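Local coordinates for protein Old Yellow Enzyme (Pichia, PDB 6AGZ) that reduces the carbon-carbon double bond of enone compounds with a bound flavin mononucleotide, as an Old Yellow Enzyme of TIM-barrel fold, at residues G211-R216 with F262-S267; L219-I224 with L266-R271; H257-F262 with N302-Q307; V313-G318 with I329-A334. All blocks are in the same frame, centred on the assembly; numbering follows the deposited sequence.

Interaction 1: residues G211-R216 with F262-S267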
# COMPACT_ATOMS: atom_id res chain seq x y z
N GLY A 211 -0.91 -19.18 1.20
CA GLY A 211 0.53 -19.18 1.34
C GLY A 211 1.26 -18.00 0.72
O GLY A 211 2.48 -17.91 0.87
N SER A 212 0.55 -17.11 0.04
CA SER A 212 1.17 -15.90 -0.49
C SER A 212 0.07 -14.88 -0.74
O SER A 212 -1.12 -15.17 -0.64
CB SER A 212 1.96 -16.19 -1.77
OG SER A 212 1.09 -16.44 -2.87
N ILE A 213 0.50 -13.65 -1.07
CA ILE A 213 -0.46 -12.60 -1.40
C ILE A 213 -1.25 -12.98 -2.65
O ILE A 213 -2.49 -12.90 -2.67
CB ILE A 213 0.26 -11.26 -1.58
CG1 ILE A 213 0.94 -10.84 -0.28
CG2 ILE A 213 -0.72 -10.19 -2.04
CD1 ILE A 213 1.78 -9.60 -0.42
N GLU A 214 -0.55 -13.40 -3.70
CA GLU A 214 -1.22 -13.82 -4.93
C GLU A 214 -2.16 -14.99 -4.68
O GLU A 214 -3.27 -15.04 -5.23
CB GLU A 214 -0.19 -14.18 -6.00
CG GLU A 214 0.71 -13.03 -6.44
CD GLU A 214 1.86 -12.76 -5.49
OE1 GLU A 214 1.96 -13.45 -4.45
OE2 GLU A 214 2.68 -11.87 -5.78
N ASN A 215 -1.74 -15.94 -3.85
CA ASN A 215 -2.55 -17.13 -3.59
C ASN A 215 -3.77 -16.80 -2.73
O ASN A 215 -4.86 -17.32 -2.97
CB ASN A 215 -1.71 -18.22 -2.94
CG ASN A 215 -0.72 -18.84 -3.90
OD1 ASN A 215 -0.58 -18.40 -5.04
ND2 ASN A 215 -0.02 -19.87 -3.44
N ARG A 216 -3.60 -15.94 -1.72
CA ARG A 216 -4.72 -15.60 -0.86
C ARG A 216 -5.77 -14.78 -1.60
O ARG A 216 -6.96 -14.87 -1.29
CB ARG A 216 -4.23 -14.84 0.38
CG ARG A 216 -3.58 -15.73 1.42
CD ARG A 216 -3.23 -14.94 2.67
NE ARG A 216 -2.20 -13.93 2.42
CZ ARG A 216 -0.90 -14.15 2.55
NH1 ARG A 216 -0.03 -13.18 2.30
NH2 ARG A 216 -0.46 -15.34 2.94
N PHE A 262 -4.18 -6.21 0.14
CA PHE A 262 -5.24 -5.50 -0.57
C PHE A 262 -4.68 -4.51 -1.58
O PHE A 262 -5.36 -4.18 -2.56
CB PHE A 262 -6.15 -4.80 0.44
CG PHE A 262 -6.86 -5.74 1.36
CD1 PHE A 262 -8.13 -6.19 1.07
CD2 PHE A 262 -6.24 -6.20 2.52
CE1 PHE A 262 -8.79 -7.07 1.91
CE2 PHE A 262 -6.90 -7.08 3.37
CZ PHE A 262 -8.17 -7.51 3.06
N GLY A 263 -3.46 -4.01 -1.36
CA GLY A 263 -2.80 -3.25 -2.40
C GLY A 263 -2.61 -4.05 -3.67
O GLY A 263 -2.81 -3.55 -4.78
N TYR A 264 -2.23 -5.33 -3.52
CA TYR A 264 -2.12 -6.21 -4.68
C TYR A 264 -3.49 -6.47 -5.30
O TYR A 264 -3.62 -6.49 -6.53
CB TYR A 264 -1.46 -7.52 -4.29
CG TYR A 264 -1.62 -8.62 -5.32
CD1 TYR A 264 -0.78 -8.69 -6.42
CD2 TYR A 264 -2.61 -9.59 -5.19
CE1 TYR A 264 -0.93 -9.69 -7.37
CE2 TYR A 264 -2.77 -10.59 -6.13
CZ TYR A 264 -1.92 -10.64 -7.22
OH TYR A 264 -2.08 -11.63 -8.15
N ILE A 265 -4.52 -6.68 -4.48
CA ILE A 265 -5.86 -6.89 -5.02
C ILE A 265 -6.28 -5.70 -5.87
O ILE A 265 -6.72 -5.85 -7.03
CB ILE A 265 -6.86 -7.17 -3.89
CG1 ILE A 265 -6.54 -8.50 -3.21
CG2 ILE A 265 -8.29 -7.18 -4.44
CD1 ILE A 265 -7.41 -8.81 -2.02
N LEU A 266 -6.16 -4.49 -5.32
CA LEU A 266 -6.51 -3.28 -6.06
C LEU A 266 -5.67 -3.14 -7.32
O LEU A 266 -6.19 -2.73 -8.37
CB LEU A 266 -6.34 -2.05 -5.17
CG LEU A 266 -7.34 -1.88 -4.03
CD1 LEU A 266 -6.94 -0.70 -3.18
CD2 LEU A 266 -8.75 -1.69 -4.58
N SER A 267 -4.38 -3.47 -7.24
CA SER A 267 -3.53 -3.41 -8.42
C SER A 267 -4.03 -4.34 -9.51
O SER A 267 -3.99 -4.00 -10.70
CB SER A 267 -2.09 -3.74 -8.04
OG SER A 267 -1.24 -3.69 -9.18
O HOH W 1 -3.71 -13.59 -7.56
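Ile213 and Tyr264 make the tight half of this contact: the CG2 methyl of Ile213 rests 3.6 Å from CB of Tyr264 and reaches on toward CG and CD2 at the root of the ring. That methyl stands anti to the backbone N of Ile213, while CG1 lies beside that N, anti to the carbonyl carbon (chi1 -62°). The two side chains point past one another, each toward the other's helix. Glu214, its chain bent at chi2 (81°), crosses Tyr264 at about a right angle and packs its CG methylene against CZ and OH of Tyr264, 3.6 Å from the OH. The phenol end is the looser, wetter side: a water in the ring plane fills in there, 2.6 Å from Tyr264 OH and donating to Glu214 O at 2.8 Å. The carboxylate of Glu214 turns elsewhere: its OE2 accepts from Ile213 N of the second subunit, so this edge belongs to the dimer interface. Ser212 caps the short helix 213-216, its OG accepting from Asn215 N at 3.0 Å. In the helical layer outside the barrel, this turn sits against helix 258-274 just ahead of helix 218-231, while Ile265 and Leu266 face inward onto Leu240 of strand 236-240.

Interaction 2: residues L219-I224 with L266-R271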
# COMPACT_ATOMS: atom_id res chain seq x y z
N LEU A 219 -8.81 -16.67 -5.11
CA LEU A 219 -10.22 -17.03 -5.21
C LEU A 219 -11.06 -15.81 -5.59
O LEU A 219 -11.92 -15.89 -6.48
CB LEU A 219 -10.71 -17.65 -3.90
CG LEU A 219 -12.02 -18.44 -3.97
CD1 LEU A 219 -12.08 -19.48 -2.87
CD2 LEU A 219 -13.25 -17.54 -3.89
N LEU A 220 -10.84 -14.69 -4.91
CA LEU A 220 -11.57 -13.47 -5.23
C LEU A 220 -11.40 -13.09 -6.69
O LEU A 220 -12.38 -12.83 -7.40
CB LEU A 220 -11.11 -12.32 -4.33
CG LEU A 220 -11.66 -10.94 -4.71
CD1 LEU A 220 -13.17 -10.90 -4.55
CD2 LEU A 220 -11.00 -9.84 -3.90
N LEU A 221 -10.15 -13.07 -7.18
CA LEU A 221 -9.90 -12.64 -8.55
C LEU A 221 -10.49 -13.60 -9.57
O LEU A 221 -10.96 -13.18 -10.63
CB LEU A 221 -8.39 -12.47 -8.78
CG LEU A 221 -7.74 -11.32 -8.02
CD1 LEU A 221 -6.25 -11.25 -8.33
CD2 LEU A 221 -8.42 -10.00 -8.37
N GLU A 222 -10.48 -14.90 -9.26
CA GLU A 222 -11.08 -15.88 -10.17
C GLU A 222 -12.60 -15.71 -10.23
O GLU A 222 -13.19 -15.75 -11.32
CB GLU A 222 -10.71 -17.30 -9.75
CG GLU A 222 -9.23 -17.62 -9.94
CD GLU A 222 -8.88 -19.05 -9.55
OE1 GLU A 222 -9.68 -19.69 -8.84
OE2 GLU A 222 -7.80 -19.52 -9.95
N VAL A 223 -13.23 -15.50 -9.07
CA VAL A 223 -14.67 -15.21 -9.05
C VAL A 223 -14.96 -13.95 -9.86
O VAL A 223 -15.90 -13.92 -10.67
CB VAL A 223 -15.17 -15.08 -7.60
CG1 VAL A 223 -16.59 -14.53 -7.58
CG2 VAL A 223 -15.10 -16.42 -6.89
N ILE A 224 -14.16 -12.91 -9.66
CA ILE A 224 -14.36 -11.65 -10.39
C ILE A 224 -14.24 -11.87 -11.89
O ILE A 224 -15.05 -11.36 -12.67
CB ILE A 224 -13.36 -10.59 -9.90
CG1 ILE A 224 -13.64 -10.21 -8.44
CG2 ILE A 224 -13.43 -9.35 -10.78
CD1 ILE A 224 -15.04 -9.73 -8.20
N LEU A 266 -6.16 -4.49 -5.32
CA LEU A 266 -6.51 -3.28 -6.06
C LEU A 266 -5.67 -3.14 -7.32
O LEU A 266 -6.19 -2.73 -8.37
CB LEU A 266 -6.34 -2.05 -5.17
CG LEU A 266 -7.34 -1.88 -4.03
CD1 LEU A 266 -6.94 -0.70 -3.18
CD2 LEU A 266 -8.75 -1.69 -4.58
N SER A 267 -4.38 -3.47 -7.24
CA SER A 267 -3.53 -3.41 -8.42
C SER A 267 -4.03 -4.34 -9.51
O SER A 267 -3.99 -4.00 -10.70
CB SER A 267 -2.09 -3.74 -8.04
OG SER A 267 -1.24 -3.69 -9.18
N GLU A 268 -4.51 -5.53 -9.13
CA GLU A 268 -5.01 -6.47 -10.12
C GLU A 268 -6.32 -6.00 -10.74
O GLU A 268 -6.52 -6.13 -11.95
CB GLU A 268 -5.18 -7.85 -9.48
CG GLU A 268 -3.87 -8.60 -9.31
CD GLU A 268 -3.25 -8.97 -10.64
OE1 GLU A 268 -3.81 -9.85 -11.33
OE2 GLU A 268 -2.22 -8.38 -11.01
N LEU A 269 -7.22 -5.44 -9.92
CA LEU A 269 -8.45 -4.89 -10.47
C LEU A 269 -8.16 -3.74 -11.44
O LEU A 269 -8.77 -3.65 -12.51
CB LEU A 269 -9.37 -4.42 -9.34
CG LEU A 269 -9.80 -5.50 -8.35
CD1 LEU A 269 -10.68 -4.91 -7.26
CD2 LEU A 269 -10.51 -6.64 -9.06
N GLU A 270 -7.22 -2.86 -11.08
CA GLU A 270 -6.84 -1.78 -11.97
C GLU A 270 -6.16 -2.30 -13.24
O GLU A 270 -6.29 -1.69 -14.30
CB GLU A 270 -5.92 -0.80 -11.25
CG GLU A 270 -5.51 0.42 -12.08
CD GLU A 270 -6.69 1.31 -12.41
OE1 GLU A 270 -7.65 1.36 -11.62
OE2 GLU A 270 -6.66 1.97 -13.47
N ARG A 271 -5.44 -3.42 -13.14
CA ARG A 271 -4.85 -4.01 -14.34
C ARG A 271 -5.93 -4.55 -15.27
O ARG A 271 -5.86 -4.35 -16.49
CB ARG A 271 -3.87 -5.12 -13.96
CG ARG A 271 -3.32 -5.90 -15.15
CD ARG A 271 -2.15 -6.79 -14.75
NE ARG A 271 -2.57 -8.00 -14.05
CZ ARG A 271 -3.03 -9.09 -14.65
NH1 ARG A 271 -3.14 -9.13 -15.97
NH2 ARG A 271 -3.39 -10.15 -13.93
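Segments 219-224 and 266-271, of helices 218-231 and 258-274, run nearly parallel, their axes 11.3 Å apart at closest approach and crossed at -22°, with Leu221 and Glu268 nearest in register. Leu221 uses both of its methyls. Its CD1 lies 3.7 Å from CG of Glu268, resting on the aliphatic part of the acid, and the two side chains cross at about a right angle. The other branch, CD2, meets Leu269 CD2 at 4.0 Å. From one turn further along, Ile224 brings its CG2 to 4.3 Å from the same Leu269 CD2, a looser touch. Glu268 can offer methylenes to the leucine because its chain bends at chi2 (-67°), carrying the carboxylate back to its own helix. There Arg271 grips it side-on: NH2 reaches OE1 of Glu268 at 2.7 Å from the syn side, and NE reaches OE2 of Glu268 at 3.1 Å from above the carboxylate plane. Arg272 forms a further salt bridge to OE1. Between these neighbouring outer helices of the barrel the contact is thus mainly apolar, and the buried Glu268 takes part chiefly through CB and CG. Two arginines close to its carboxylate would be expected to favour the ionised form.

Interaction 3: residues H257-F262 with N302-Q307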
# COMPACT_ATOMS: atom_id res chain seq x y z
N HIS A 257 0.97 -7.10 6.04
CA HIS A 257 0.18 -5.89 6.22
C HIS A 257 -0.91 -5.80 5.15
O HIS A 257 -0.68 -6.16 3.99
CB HIS A 257 1.08 -4.66 6.16
CG HIS A 257 0.49 -3.44 6.80
ND1 HIS A 257 -0.38 -2.60 6.14
CD2 HIS A 257 0.65 -2.91 8.03
CE1 HIS A 257 -0.74 -1.61 6.94
NE2 HIS A 257 -0.12 -1.78 8.10
N PRO A 258 -2.11 -5.33 5.51
CA PRO A 258 -3.20 -5.27 4.52
C PRO A 258 -2.94 -4.30 3.38
O PRO A 258 -3.59 -4.42 2.33
CB PRO A 258 -4.41 -4.83 5.36
CG PRO A 258 -3.82 -4.15 6.56
CD PRO A 258 -2.56 -4.91 6.85
N ILE A 259 -2.03 -3.34 3.55
CA ILE A 259 -1.69 -2.45 2.44
C ILE A 259 -1.03 -3.24 1.32
O ILE A 259 -1.22 -2.93 0.13
CB ILE A 259 -0.80 -1.29 2.95
CG1 ILE A 259 -1.63 -0.34 3.81
CG2 ILE A 259 -0.17 -0.54 1.79
CD1 ILE A 259 -0.83 0.82 4.39
N ALA A 260 -0.25 -4.27 1.66
CA ALA A 260 0.38 -5.11 0.64
C ALA A 260 -0.62 -6.07 0.00
O ALA A 260 -0.70 -6.17 -1.22
CB ALA A 260 1.55 -5.88 1.25
N GLN A 261 -1.37 -6.80 0.83
CA GLN A 261 -2.33 -7.78 0.33
C GLN A 261 -3.42 -7.10 -0.50
O GLN A 261 -3.57 -7.36 -1.70
CB GLN A 261 -2.93 -8.53 1.52
CG GLN A 261 -3.94 -9.61 1.17
CD GLN A 261 -3.30 -10.82 0.53
OE1 GLN A 261 -2.55 -11.56 1.17
NE2 GLN A 261 -3.63 -11.06 -0.73
N PHE A 262 -4.18 -6.21 0.14
CA PHE A 262 -5.24 -5.50 -0.57
C PHE A 262 -4.68 -4.51 -1.58
O PHE A 262 -5.36 -4.18 -2.56
CB PHE A 262 -6.15 -4.80 0.44
CG PHE A 262 -6.86 -5.74 1.36
CD1 PHE A 262 -8.13 -6.19 1.07
CD2 PHE A 262 -6.24 -6.20 2.52
CE1 PHE A 262 -8.79 -7.07 1.91
CE2 PHE A 262 -6.90 -7.08 3.37
CZ PHE A 262 -8.17 -7.51 3.06
N ASN A 302 -7.52 5.49 3.93
CA ASN A 302 -7.77 4.80 2.67
C ASN A 302 -7.15 5.50 1.46
O ASN A 302 -7.37 5.04 0.33
CB ASN A 302 -9.27 4.64 2.44
CG ASN A 302 -9.88 3.56 3.31
OD1 ASN A 302 -9.19 2.66 3.78
ND2 ASN A 302 -11.20 3.63 3.50
N SER A 303 -6.38 6.57 1.67
CA SER A 303 -5.83 7.33 0.54
C SER A 303 -5.07 6.44 -0.42
O SER A 303 -5.24 6.54 -1.65
CB SER A 303 -4.93 8.45 1.06
OG SER A 303 -3.88 7.93 1.84
N TRP A 304 -4.23 5.54 0.10
CA TRP A 304 -3.44 4.67 -0.75
C TRP A 304 -4.33 3.86 -1.69
O TRP A 304 -3.98 3.64 -2.86
CB TRP A 304 -2.57 3.74 0.09
CG TRP A 304 -3.34 2.88 1.05
CD1 TRP A 304 -3.71 3.20 2.32
CD2 TRP A 304 -3.85 1.56 0.81
NE1 TRP A 304 -4.41 2.17 2.89
CE2 TRP A 304 -4.51 1.15 1.98
CE3 TRP A 304 -3.81 0.69 -0.28
CZ2 TRP A 304 -5.12 -0.10 2.10
CZ3 TRP A 304 -4.42 -0.55 -0.17
CH2 TRP A 304 -5.07 -0.93 1.01
N MET A 305 -5.48 3.40 -1.20
CA MET A 305 -6.42 2.69 -2.06
C MET A 305 -6.77 3.53 -3.28
O MET A 305 -6.67 3.06 -4.42
CB MET A 305 -7.68 2.32 -1.28
CG MET A 305 -7.40 1.54 -0.00
SD MET A 305 -8.89 0.92 0.82
CE MET A 305 -9.30 -0.47 -0.24
N LEU A 306 -7.12 4.79 -3.06
CA LEU A 306 -7.48 5.66 -4.18
C LEU A 306 -6.29 5.94 -5.08
O LEU A 306 -6.48 6.34 -6.24
CB LEU A 306 -8.06 6.98 -3.66
CG LEU A 306 -9.45 7.01 -3.00
CD1 LEU A 306 -10.34 8.03 -3.70
CD2 LEU A 306 -10.14 5.65 -2.95
N GLN A 307 -5.06 5.74 -4.59
CA GLN A 307 -3.89 5.85 -5.46
C GLN A 307 -3.87 4.75 -6.51
O GLN A 307 -3.42 4.99 -7.64
CB GLN A 307 -2.60 5.80 -4.64
CG GLN A 307 -2.23 7.10 -3.95
CD GLN A 307 -0.79 7.10 -3.47
OE1 GLN A 307 -0.51 7.39 -2.31
NE2 GLN A 307 0.13 6.77 -4.37
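The indole of Trp304 lies between Ile259 on one face and its own neighbour Met305 on the other. Ile259 CG1 stands over the five-membered ring, 4.0 Å from its centroid and 23° off the normal, a CH-pi contact; its closest ring atom is Trp304 CE2 at 3.7 Å. On the opposite face Met305 CG sits 3.3 Å above the plane, offset toward the rim. At the edge, near the ring plane, Phe262 CB approaches Trp304 CH2 to 4.1 Å. Trp304 holds its CG between backbone N and carbonyl carbon (chi1 58°), and from there the ring reaches across to helix 258-274. The two helices run side by side, with axes 11.1 Å apart and crossed at -26°. Both start here: His257 caps the first, its ND1 accepting from Ile259 N at 3.2 Å, nearly in the imidazole plane, and Pro258 CD lies against one face of that imidazole. Beyond the pair, Leu266 packs on Trp304, and Ile259 meets Ile259 of the second subunit. The contact therefore joins two successive outer helices of the TIM barrel close to the dimer interface. Dispersion and CH-pi forces carry it, since the one polar atom of the buried indole, NE1, is hydrogen-bonded outside the pair to Tyr243 OH and need not be satisfied across it.

Interaction 4: residues V313-G318 with I329-A334. With FMN (flavin mononucleotide), chain C.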
# COMPACT_ATOMS: atom_id res chain seq x y z
N VAL A 313 -15.22 4.84 -6.99
CA VAL A 313 -14.99 4.28 -5.67
C VAL A 313 -16.13 4.73 -4.76
O VAL A 313 -16.45 5.92 -4.70
CB VAL A 313 -13.62 4.69 -5.09
CG1 VAL A 313 -13.44 6.21 -5.12
CG2 VAL A 313 -13.46 4.15 -3.68
N LEU A 314 -16.75 3.78 -4.07
CA LEU A 314 -17.80 4.06 -3.10
C LEU A 314 -17.19 4.02 -1.71
O LEU A 314 -16.68 2.98 -1.28
CB LEU A 314 -18.93 3.05 -3.22
CG LEU A 314 -19.90 2.97 -2.03
CD1 LEU A 314 -20.62 4.30 -1.83
CD2 LEU A 314 -20.90 1.84 -2.23
N ARG A 315 -17.23 5.14 -1.00
CA ARG A 315 -16.66 5.24 0.34
C ARG A 315 -17.80 5.30 1.36
O ARG A 315 -18.70 6.13 1.24
CB ARG A 315 -15.78 6.48 0.46
CG ARG A 315 -14.79 6.63 -0.69
CD ARG A 315 -13.89 7.84 -0.51
NE ARG A 315 -12.99 7.68 0.63
CZ ARG A 315 -11.95 8.48 0.87
NH1 ARG A 315 -11.67 9.48 0.05
NH2 ARG A 315 -11.18 8.26 1.93
N SER A 316 -17.76 4.41 2.35
CA SER A 316 -18.83 4.34 3.34
C SER A 316 -18.26 4.33 4.75
O SER A 316 -17.16 3.83 5.00
CB SER A 316 -19.71 3.11 3.12
OG SER A 316 -20.35 3.15 1.86
N GLY A 317 -19.04 4.89 5.68
CA GLY A 317 -18.75 4.81 7.10
C GLY A 317 -18.51 6.13 7.80
O GLY A 317 -17.52 6.82 7.54
N GLY A 318 -19.42 6.49 8.71
CA GLY A 318 -19.23 7.63 9.58
C GLY A 318 -19.57 8.98 8.99
O GLY A 318 -19.56 9.98 9.73
N ILE A 329 -18.03 16.24 2.50
CA ILE A 329 -17.79 17.31 1.53
C ILE A 329 -16.40 17.16 0.92
O ILE A 329 -16.24 17.16 -0.31
CB ILE A 329 -17.96 18.69 2.19
CG1 ILE A 329 -19.28 18.75 2.97
CG2 ILE A 329 -17.90 19.79 1.15
CD1 ILE A 329 -20.50 18.55 2.11
N LYS A 330 -15.39 17.02 1.78
CA LYS A 330 -14.01 16.91 1.32
C LYS A 330 -13.83 15.73 0.37
O LYS A 330 -13.24 15.86 -0.71
CB LYS A 330 -13.08 16.78 2.52
CG LYS A 330 -11.59 16.84 2.20
CD LYS A 330 -10.77 16.38 3.40
CE LYS A 330 -9.28 16.61 3.19
NZ LYS A 330 -8.90 18.02 3.45
N ASP A 331 -14.36 14.56 0.75
CA ASP A 331 -14.11 13.36 -0.04
C ASP A 331 -14.91 13.36 -1.34
O ASP A 331 -14.39 12.99 -2.40
CB ASP A 331 -14.41 12.11 0.78
CG ASP A 331 -13.44 11.92 1.92
OD1 ASP A 331 -12.43 12.66 1.98
OD2 ASP A 331 -13.67 11.02 2.76
N VAL A 332 -16.18 13.76 -1.28
CA VAL A 332 -17.00 13.72 -2.49
C VAL A 332 -16.57 14.82 -3.46
O VAL A 332 -16.73 14.67 -4.68
CB VAL A 332 -18.50 13.82 -2.15
CG1 VAL A 332 -18.92 15.26 -1.89
CG2 VAL A 332 -19.34 13.21 -3.26
N ASN A 333 -16.02 15.92 -2.96
CA ASN A 333 -15.53 16.98 -3.83
C ASN A 333 -14.06 16.82 -4.20
O ASN A 333 -13.57 17.57 -5.04
CB ASN A 333 -15.73 18.35 -3.17
CG ASN A 333 -17.18 18.82 -3.21
OD1 ASN A 333 -17.98 18.31 -4.00
ND2 ASN A 333 -17.51 19.78 -2.37
N ALA A 334 -13.36 15.85 -3.59
CA ALA A 334 -11.93 15.69 -3.85
C ALA A 334 -11.67 15.36 -5.31
O ALA A 334 -10.68 15.83 -5.89
CB ALA A 334 -11.35 14.61 -2.94
N1 FMN C . -22.07 -4.17 4.81
C2 FMN C . -22.00 -5.12 3.81
O2 FMN C . -21.07 -5.09 3.00
N3 FMN C . -22.96 -6.11 3.72
C4 FMN C . -24.00 -6.15 4.62
O4 FMN C . -24.86 -7.02 4.54
C4A FMN C . -24.07 -5.19 5.63
N5 FMN C . -25.11 -5.23 6.53
C5A FMN C . -25.20 -4.28 7.52
C6 FMN C . -26.25 -4.33 8.43
C7 FMN C . -26.34 -3.38 9.44
C7M FMN C . -27.48 -3.43 10.41
C8 FMN C . -25.38 -2.39 9.55
C8M FMN C . -25.48 -1.36 10.64
C9 FMN C . -24.33 -2.34 8.64
C9A FMN C . -24.23 -3.29 7.63
N10 FMN C . -23.19 -3.25 6.72
C10 FMN C . -23.11 -4.20 5.72
C1' FMN C . -22.15 -2.17 6.82
C2' FMN C . -22.69 -0.94 6.08
O2' FMN C . -22.87 -1.27 4.72
C3' FMN C . -21.78 0.29 6.20
O3' FMN C . -20.54 0.03 5.59
C4' FMN C . -21.58 0.68 7.66
O4' FMN C . -22.82 0.69 8.32
C5' FMN C . -20.94 2.05 7.79
O5' FMN C . -21.71 3.00 7.09
P FMN C . -22.58 4.10 7.90
O1P FMN C . -21.68 4.81 8.88
O2P FMN C . -23.15 5.10 6.93
O3P FMN C . -23.69 3.40 8.63
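This contact belongs to a beta-alpha-beta unit of the TIM barrel, in which strand 313-316 leads through helix 328-334 to the parallel strand 338-341. Its two halves meet at the surface through Arg315 and Asp331, whose guanidinium and carboxylate planes lie 5° apart and stacked. Asp331 OD2 sits 3.6 Å above the guanidinium plane of Arg315, over its centre, and the nearest pair is Arg315 NH1 to Asp331 CG at 3.5 Å. Because the oxygen lies well out of that plane, no N-H points at it; the long salt bridge from Arg315 NH1 to Asp331 OD2, 3.7 Å, is a matter of charge alone. Each group has its directed partner elsewhere: Arg315 NE pairs with Glu286, and Asp331 OD2 is hydrogen-bonded to Tyr319 OH. A bend at chi3 (67°) turns the arginine head over toward the helix. The strand then runs out into Gly317 and Gly318, both part of the FMN pocket. At the backbone angles of Gly317 a CB would press on the preceding carbonyl O, and its CA passes 3.4 Å from FMN O1P. At Gly318 the backbone N donates to that same phosphate oxygen, O1P of FMN, at 2.8 Å and an almost straight 173°.

Interactions 1, 2 and 3 form one continuous layer, all built on helix 258-274 and all within reach of the second subunit. Interactions 1 and 2 have centres 9 Å apart and touch where Ile265 CG2 meets Leu220 CD2 at 3.8 Å. Between interactions 1 and 3 the link is partly polar: OE1 of Gln261 takes Arg216 NE at 2.7 Å and NE2 of Gln261 gives to Ile213 O at 2.9 Å, both probable hydrogen bonds. Interaction 4 stands on the flavin side, its centre about 16 Å from that of interaction 3, joined to it by Leu306 CD2 against Val313 CG2. It alone touches FMN; Phe262 of interaction 3 keeps its side chain about 12 Å from the cofactor.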